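Local atomic coordinates of tungsten-containing formylmethanofuran dehydrogenase 2 subunit C (Methanothermobacter wolfeii, PDB entry 5T5I), a protein that probably serves as a parallel beta-helical, structural subunit of the tungsten formylmethanofuran dehydrogenase complex, which makes formylmethanofuran from carbon dioxide and methanofuran in methanogenesis. Residues G111-W116 / I126-D131; H155-N160 / K174-I179; K170-G175 / L189-G194. One frame throughout, in Å; residues are numbered along the deposited sequence.

Contact 1. Residues G111-W116 / I126-D131; sequences GNAGSW and IEILGD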
# COMPACT_ATOMS: atom_id res chain seq x y z
N GLY C 111 -29.46 38.76 3.20
CA GLY C 111 -28.15 38.31 3.67
C GLY C 111 -28.16 36.85 4.08
O GLY C 111 -28.84 36.03 3.45
N ASN C 112 -27.43 36.53 5.15
CA ASN C 112 -27.34 35.16 5.69
C ASN C 112 -28.37 34.91 6.79
O ASN C 112 -28.91 35.85 7.38
CB ASN C 112 -25.94 34.89 6.24
CG ASN C 112 -24.84 35.22 5.27
OD1 ASN C 112 -24.88 34.83 4.10
ND2 ASN C 112 -23.85 36.00 5.71
N ALA C 113 -28.64 33.62 7.07
CA ALA C 113 -29.54 33.19 8.15
C ALA C 113 -28.82 32.19 9.05
O ALA C 113 -28.00 31.40 8.58
CB ALA C 113 -30.79 32.54 7.57
N GLY C 114 -29.16 32.21 10.33
CA GLY C 114 -28.60 31.29 11.31
C GLY C 114 -29.23 29.92 11.22
O GLY C 114 -30.03 29.65 10.30
N SER C 115 -28.91 29.05 12.18
CA SER C 115 -29.45 27.69 12.21
C SER C 115 -30.96 27.68 12.47
O SER C 115 -31.51 28.65 13.01
CB SER C 115 -28.74 26.84 13.26
OG SER C 115 -27.36 26.76 12.94
N TRP C 116 -31.62 26.60 12.05
CA TRP C 116 -33.07 26.37 12.24
C TRP C 116 -33.97 27.31 11.41
O TRP C 116 -35.11 27.57 11.78
CB TRP C 116 -33.46 26.37 13.73
CG TRP C 116 -32.85 25.22 14.46
CD1 TRP C 116 -33.15 23.90 14.30
CD2 TRP C 116 -31.78 25.28 15.41
NE1 TRP C 116 -32.32 23.13 15.07
CE2 TRP C 116 -31.47 23.95 15.77
CE3 TRP C 116 -31.05 26.32 15.99
CZ2 TRP C 116 -30.47 23.63 16.70
CZ3 TRP C 116 -30.03 26.01 16.88
CH2 TRP C 116 -29.76 24.68 17.24
N ILE C 126 -39.79 30.59 2.18
CA ILE C 126 -38.62 31.25 2.76
C ILE C 126 -37.58 31.30 1.65
O ILE C 126 -37.32 30.27 1.02
CB ILE C 126 -38.05 30.52 4.00
CG1 ILE C 126 -39.09 30.52 5.15
CG2 ILE C 126 -36.72 31.17 4.47
CD1 ILE C 126 -38.74 29.64 6.32
N GLU C 127 -36.99 32.47 1.41
CA GLU C 127 -35.95 32.63 0.40
C GLU C 127 -34.76 33.35 1.05
O GLU C 127 -34.94 34.45 1.56
CB GLU C 127 -36.47 33.41 -0.82
CG GLU C 127 -35.48 33.42 -1.96
CD GLU C 127 -36.08 33.77 -3.32
OE1 GLU C 127 -37.07 34.53 -3.36
OE2 GLU C 127 -35.54 33.28 -4.33
N ILE C 128 -33.59 32.70 1.11
CA ILE C 128 -32.37 33.25 1.72
C ILE C 128 -31.39 33.48 0.58
O ILE C 128 -30.99 32.52 -0.07
CB ILE C 128 -31.83 32.30 2.82
CG1 ILE C 128 -32.86 32.18 3.98
CG2 ILE C 128 -30.47 32.77 3.37
CD1 ILE C 128 -32.77 30.90 4.78
N LEU C 129 -31.03 34.74 0.31
CA LEU C 129 -30.13 35.06 -0.81
C LEU C 129 -28.65 34.79 -0.48
O LEU C 129 -27.86 34.58 -1.41
CB LEU C 129 -30.33 36.49 -1.34
CG LEU C 129 -31.78 36.91 -1.68
CD1 LEU C 129 -31.81 38.30 -2.28
CD2 LEU C 129 -32.44 35.94 -2.65
N GLY C 130 -28.30 34.76 0.80
CA GLY C 130 -26.96 34.42 1.27
C GLY C 130 -26.85 32.95 1.66
O GLY C 130 -27.51 32.09 1.05
N ASP C 131 -26.05 32.67 2.68
CA ASP C 131 -25.84 31.32 3.21
C ASP C 131 -26.81 31.03 4.38
O ASP C 131 -27.31 31.97 5.00
CB ASP C 131 -24.40 31.15 3.74
CG ASP C 131 -23.30 31.39 2.72
OD1 ASP C 131 -23.50 31.03 1.54
OD2 ASP C 131 -22.23 31.87 3.12
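N112 and G130 approach most closely in the backbone, their CA atoms 4.5 Å apart, where the chain leaving strand 125-128 runs beside the loop that contains G111-A113. Three bonds join the two segments. Two are backbone bonds of 3.0 Å, from G130 N to G111 O and from A113 N to D131 O. Between them the side chain of N112 stands in for a backbone acceptor: its OD1 takes D131 N at 2.8 Å, nearly straight (170° at the hydrogen). The N112 torsion (chi1 -51°) sets CG beside its own backbone N and turns the carboxamide across to the next turn. Asparagine suits the place because a short side chain ending in an acceptor oxygen, as aspartate also has, reaches the backbone N-H of the next turn. Glycine suits position 130, since the side on which a beta carbon would lie is occupied by N112 OD1 and G111 O. The apolar pair of the contact is A113 with I128, whose CD1 touches the alanine CB at 3.8 Å; the CG2 branch of the isoleucine separately lies 3.6 Å from G111 O. The pattern continues in both directions, for N93 OD1 accepts from N112 N, and D131, whose side chain has nearly the same torsions as N112, bonds through OD1 to N157 N. Such a row of asparagine and aspartate side chains, one per turn at equivalent corners, is the polar stacking characteristic of parallel beta-helices.

Contact 2. Residues H155-N160 / K174-I179; sequences HGNADN and KGDVNI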
# COMPACT_ATOMS: atom_id res chain seq x y z
N HIS C 155 -29.85 30.50 -1.65
CA HIS C 155 -29.05 30.78 -2.86
C HIS C 155 -27.56 30.51 -2.66
O HIS C 155 -26.88 30.20 -3.63
CB HIS C 155 -29.30 32.19 -3.39
CG HIS C 155 -30.67 32.37 -3.96
ND1 HIS C 155 -30.85 32.74 -5.27
CD2 HIS C 155 -31.88 32.17 -3.39
CE1 HIS C 155 -32.16 32.81 -5.45
NE2 HIS C 155 -32.82 32.45 -4.35
N GLY C 156 -27.08 30.60 -1.41
CA GLY C 156 -25.70 30.31 -1.07
C GLY C 156 -25.55 28.87 -0.59
O GLY C 156 -26.27 27.98 -1.05
N ASN C 157 -24.66 28.66 0.37
CA ASN C 157 -24.39 27.35 0.99
C ASN C 157 -25.17 27.15 2.27
O ASN C 157 -25.65 28.11 2.87
CB ASN C 157 -22.90 27.23 1.32
CG ASN C 157 -22.01 27.44 0.12
OD1 ASN C 157 -22.28 26.94 -0.98
ND2 ASN C 157 -20.94 28.19 0.27
N ALA C 158 -25.28 25.88 2.72
CA ALA C 158 -25.88 25.52 4.01
C ALA C 158 -24.96 24.49 4.67
O ALA C 158 -24.03 23.99 4.03
CB ALA C 158 -27.30 25.00 3.86
N ASP C 159 -25.17 24.21 5.95
CA ASP C 159 -24.25 23.34 6.70
C ASP C 159 -24.77 21.90 6.91
O ASP C 159 -24.91 21.18 5.92
CB ASP C 159 -23.86 24.03 8.01
CG ASP C 159 -23.17 25.38 7.82
OD1 ASP C 159 -22.46 25.54 6.80
OD2 ASP C 159 -23.31 26.26 8.69
N ASN C 160 -24.98 21.44 8.17
CA ASN C 160 -25.37 20.06 8.44
C ASN C 160 -26.84 19.85 8.66
O ASN C 160 -27.54 20.74 9.13
CB ASN C 160 -24.66 19.54 9.70
CG ASN C 160 -23.17 19.34 9.59
OD1 ASN C 160 -22.56 19.54 8.55
ND2 ASN C 160 -22.58 18.83 10.64
N LYS C 174 -28.91 26.10 -3.57
CA LYS C 174 -28.25 26.39 -4.84
C LYS C 174 -26.72 26.23 -4.77
O LYS C 174 -26.08 25.97 -5.78
CB LYS C 174 -28.67 27.75 -5.38
CG LYS C 174 -30.19 27.84 -5.62
CD LYS C 174 -30.61 29.15 -6.35
CE LYS C 174 -31.67 29.07 -7.45
NZ LYS C 174 -32.46 27.80 -7.52
N GLY C 175 -26.15 26.35 -3.57
CA GLY C 175 -24.73 26.13 -3.32
C GLY C 175 -24.45 24.72 -2.80
O GLY C 175 -25.14 23.75 -3.15
N ASP C 176 -23.43 24.61 -1.95
CA ASP C 176 -22.99 23.35 -1.36
C ASP C 176 -23.56 23.14 0.04
O ASP C 176 -23.97 24.09 0.71
CB ASP C 176 -21.45 23.36 -1.24
CG ASP C 176 -20.74 23.66 -2.54
OD1 ASP C 176 -21.19 23.17 -3.59
OD2 ASP C 176 -19.74 24.42 -2.50
N VAL C 177 -23.55 21.88 0.50
CA VAL C 177 -23.89 21.50 1.87
C VAL C 177 -22.71 20.72 2.46
O VAL C 177 -21.86 20.21 1.73
CB VAL C 177 -25.22 20.72 2.05
CG1 VAL C 177 -26.41 21.52 1.53
CG2 VAL C 177 -25.16 19.35 1.42
N ASN C 178 -22.69 20.60 3.79
CA ASN C 178 -21.64 19.86 4.46
C ASN C 178 -22.03 18.39 4.63
O ASN C 178 -21.99 17.67 3.63
CB ASN C 178 -21.22 20.57 5.76
CG ASN C 178 -19.95 19.99 6.34
OD1 ASN C 178 -18.96 19.89 5.65
ND2 ASN C 178 -19.92 19.66 7.61
N ILE C 179 -22.42 17.91 5.83
CA ILE C 179 -22.74 16.49 5.98
C ILE C 179 -24.18 16.24 6.42
O ILE C 179 -24.84 17.11 6.97
CB ILE C 179 -21.74 15.76 6.91
CG1 ILE C 179 -21.83 16.27 8.38
CG2 ILE C 179 -20.32 15.89 6.36
CD1 ILE C 179 -21.09 15.39 9.40
O HOH W 1 -26.70 19.10 5.33
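N160 keeps CG beside its backbone N (chi1 -69°) while N178 swings CG anti to its own N (chi1 -168°), and these different torsions bring the two carboxamides side by side, their planes only 8° apart. The segments belong to successive turns of a parallel beta-helix and run in the same direction, from a corner onto the next face. N160 OD1 receives two donors: N178 ND2 at 2.8 Å, in the carbonyl plane on a lone pair, and I179 N at 3.2 Å, well above that plane. One asparagine oxygen thus serves both a side chain and a backbone, while I179 CG1 packs alongside the same amide. Nearer the start, at the corner, N157 OD1 accepts D176 N at 2.8 Å, and D176 OD1 passes the pattern on to N195 N. Glycine at 175 fits because N157 OD1 and G156 O occupy the side on which a side chain would begin. A158 is small and lies buried beside V177, where apolar groups suit the interior. Water 1 donates to D159 O and I179 O, bridging the two backbones. At the N-terminal end of the segments, H155, held through NE2 by E127, offers one ring face to its lysine neighbour, with K174 CD 4.0 Å from the ring centroid in a CH-pi contact.

Contact 3. Residues K170-G175 / L189-G194; sequences KIIIKG and LIIIEG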
# COMPACT_ATOMS: atom_id res chain seq x y z
N LYS C 170 -40.45 21.17 0.43
CA LYS C 170 -39.32 21.19 -0.50
C LYS C 170 -38.20 22.11 -0.03
O LYS C 170 -38.47 23.23 0.39
CB LYS C 170 -39.84 21.66 -1.86
CG LYS C 170 -38.81 21.64 -2.97
CD LYS C 170 -39.46 21.67 -4.35
CE LYS C 170 -40.21 22.95 -4.66
NZ LYS C 170 -40.90 22.89 -5.97
N ILE C 171 -36.95 21.64 -0.14
CA ILE C 171 -35.77 22.44 0.20
C ILE C 171 -34.84 22.46 -1.02
O ILE C 171 -34.47 21.39 -1.52
CB ILE C 171 -35.03 21.91 1.45
CG1 ILE C 171 -35.94 21.96 2.70
CG2 ILE C 171 -33.72 22.71 1.69
CD1 ILE C 171 -35.41 21.18 3.92
N ILE C 172 -34.44 23.65 -1.45
CA ILE C 172 -33.50 23.82 -2.56
C ILE C 172 -32.27 24.57 -2.05
O ILE C 172 -32.41 25.69 -1.55
CB ILE C 172 -34.16 24.54 -3.77
CG1 ILE C 172 -35.35 23.72 -4.33
CG2 ILE C 172 -33.11 24.80 -4.88
CD1 ILE C 172 -36.23 24.46 -5.30
N ILE C 173 -31.08 23.98 -2.16
CA ILE C 173 -29.81 24.64 -1.82
C ILE C 173 -29.10 24.85 -3.16
O ILE C 173 -28.75 23.87 -3.82
CB ILE C 173 -28.91 23.81 -0.85
CG1 ILE C 173 -29.69 23.29 0.37
CG2 ILE C 173 -27.67 24.62 -0.40
CD1 ILE C 173 -30.39 24.33 1.24
N LYS C 174 -28.91 26.10 -3.57
CA LYS C 174 -28.25 26.39 -4.84
C LYS C 174 -26.72 26.23 -4.77
O LYS C 174 -26.08 25.97 -5.78
CB LYS C 174 -28.67 27.75 -5.38
CG LYS C 174 -30.19 27.84 -5.62
CD LYS C 174 -30.61 29.15 -6.35
CE LYS C 174 -31.67 29.07 -7.45
NZ LYS C 174 -32.46 27.80 -7.52
N GLY C 175 -26.15 26.35 -3.57
CA GLY C 175 -24.73 26.13 -3.32
C GLY C 175 -24.45 24.72 -2.80
O GLY C 175 -25.14 23.75 -3.15
N LEU C 189 -38.91 16.62 -0.71
CA LEU C 189 -37.91 16.71 -1.77
C LEU C 189 -36.80 17.68 -1.36
O LEU C 189 -37.09 18.80 -0.95
CB LEU C 189 -38.58 17.16 -3.10
CG LEU C 189 -37.66 17.54 -4.26
CD1 LEU C 189 -36.80 16.36 -4.71
CD2 LEU C 189 -38.49 18.07 -5.45
N ILE C 190 -35.55 17.24 -1.45
CA ILE C 190 -34.37 18.07 -1.21
C ILE C 190 -33.58 18.09 -2.52
O ILE C 190 -33.20 17.02 -3.02
CB ILE C 190 -33.50 17.58 -0.04
CG1 ILE C 190 -34.28 17.65 1.29
CG2 ILE C 190 -32.20 18.42 0.08
CD1 ILE C 190 -33.64 16.84 2.43
N ILE C 191 -33.30 19.29 -3.06
CA ILE C 191 -32.45 19.44 -4.25
C ILE C 191 -31.20 20.22 -3.82
O ILE C 191 -31.31 21.35 -3.36
CB ILE C 191 -33.17 20.14 -5.44
CG1 ILE C 191 -34.41 19.33 -5.90
CG2 ILE C 191 -32.16 20.33 -6.60
CD1 ILE C 191 -35.30 20.05 -6.92
N ILE C 192 -30.02 19.64 -4.02
CA ILE C 192 -28.72 20.30 -3.76
C ILE C 192 -28.06 20.52 -5.13
O ILE C 192 -27.69 19.56 -5.81
CB ILE C 192 -27.86 19.46 -2.77
CG1 ILE C 192 -28.59 19.33 -1.39
CG2 ILE C 192 -26.46 20.09 -2.58
CD1 ILE C 192 -28.25 18.10 -0.63
N GLU C 193 -27.96 21.78 -5.57
CA GLU C 193 -27.40 22.08 -6.88
C GLU C 193 -25.87 21.99 -6.90
O GLU C 193 -25.28 21.77 -7.95
CB GLU C 193 -27.92 23.42 -7.42
CG GLU C 193 -29.44 23.45 -7.51
CD GLU C 193 -30.05 24.68 -8.15
OE1 GLU C 193 -29.32 25.66 -8.41
OE2 GLU C 193 -31.29 24.69 -8.35
N GLY C 194 -25.26 22.15 -5.73
CA GLY C 194 -23.82 22.04 -5.55
C GLY C 194 -23.40 20.68 -5.01
O GLY C 194 -24.03 19.66 -5.31
O HOH W 2 -26.73 26.47 -8.65
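I171, I173, I190 and I192 put their side chains on the buried face of two neighbouring parallel strands, and the backbones beneath them make the tight part of this contact. The strand axes pass 4.8 Å apart and lie 5° from parallel. Straight bonds alternate along the pair: I171 N to L189 O, I191 N to I171 O at 2.9 Å, I173 N to I191 O, and finally E193 N to I173 O at 2.8 Å. CA-H groups of K170, I172, I190 and I192 add contacts to the carbonyls opposite. Isoleucine, branched at its beta carbon, is well suited to extended strands and stacks in register on its equivalent in the next turn. I173 departs from its neighbours by bending at chi2, which carries CD1 away from the other strand, and its CG1 is 4.5 Å from I192 CG1. On the opposite face, L189 CD2 rests against K170 CD at 3.9 Å, and E236 of strand 236-239 covers this side while pairing with K170 NZ. The polar end beyond the strands is looser. G194 N bonds only weakly to G175 O. K174 NZ and E193 OE2 form a weak salt bridge of 3.4 Å, and the lysine chain is bent away from staggered at chi3 and chi4 (14°). E193 stays extended beyond CG and passes alongside K174, its OE1 accepting from water 2 at 2.7 Å. That water also donates to K174 O, linking the two turns through solvent. The chemistry implies that backbone bonds hold the parallel pairing while the isoleucines contribute hydrophobic burial and shape fit, with the charged pair contributing probably little, as its length suggests.

In the fold
From the N terminus, contact 1 closes the loop between strands 106-109 and 125-128, the first of the three contacts. The chain then makes a longer excursion, containing the calcium ligands S139, Y140 and D143, before strand 151-154 leads into contact 2. Contacts 1 and 2 are in series yet adjoin in space, joined by probable hydrogen bonds I128 O to H155 N and E127 OE2 to H155 NE2. Contacts 2 and 3 interleave, neither nesting in the other: contact 3 opens at K170, before contact 2 closes at I179, and the two share K174 and G175. One joins a corner of neighbouring turns, the other pairs strands 170-173 and 187-192 on one face of the beta-helix.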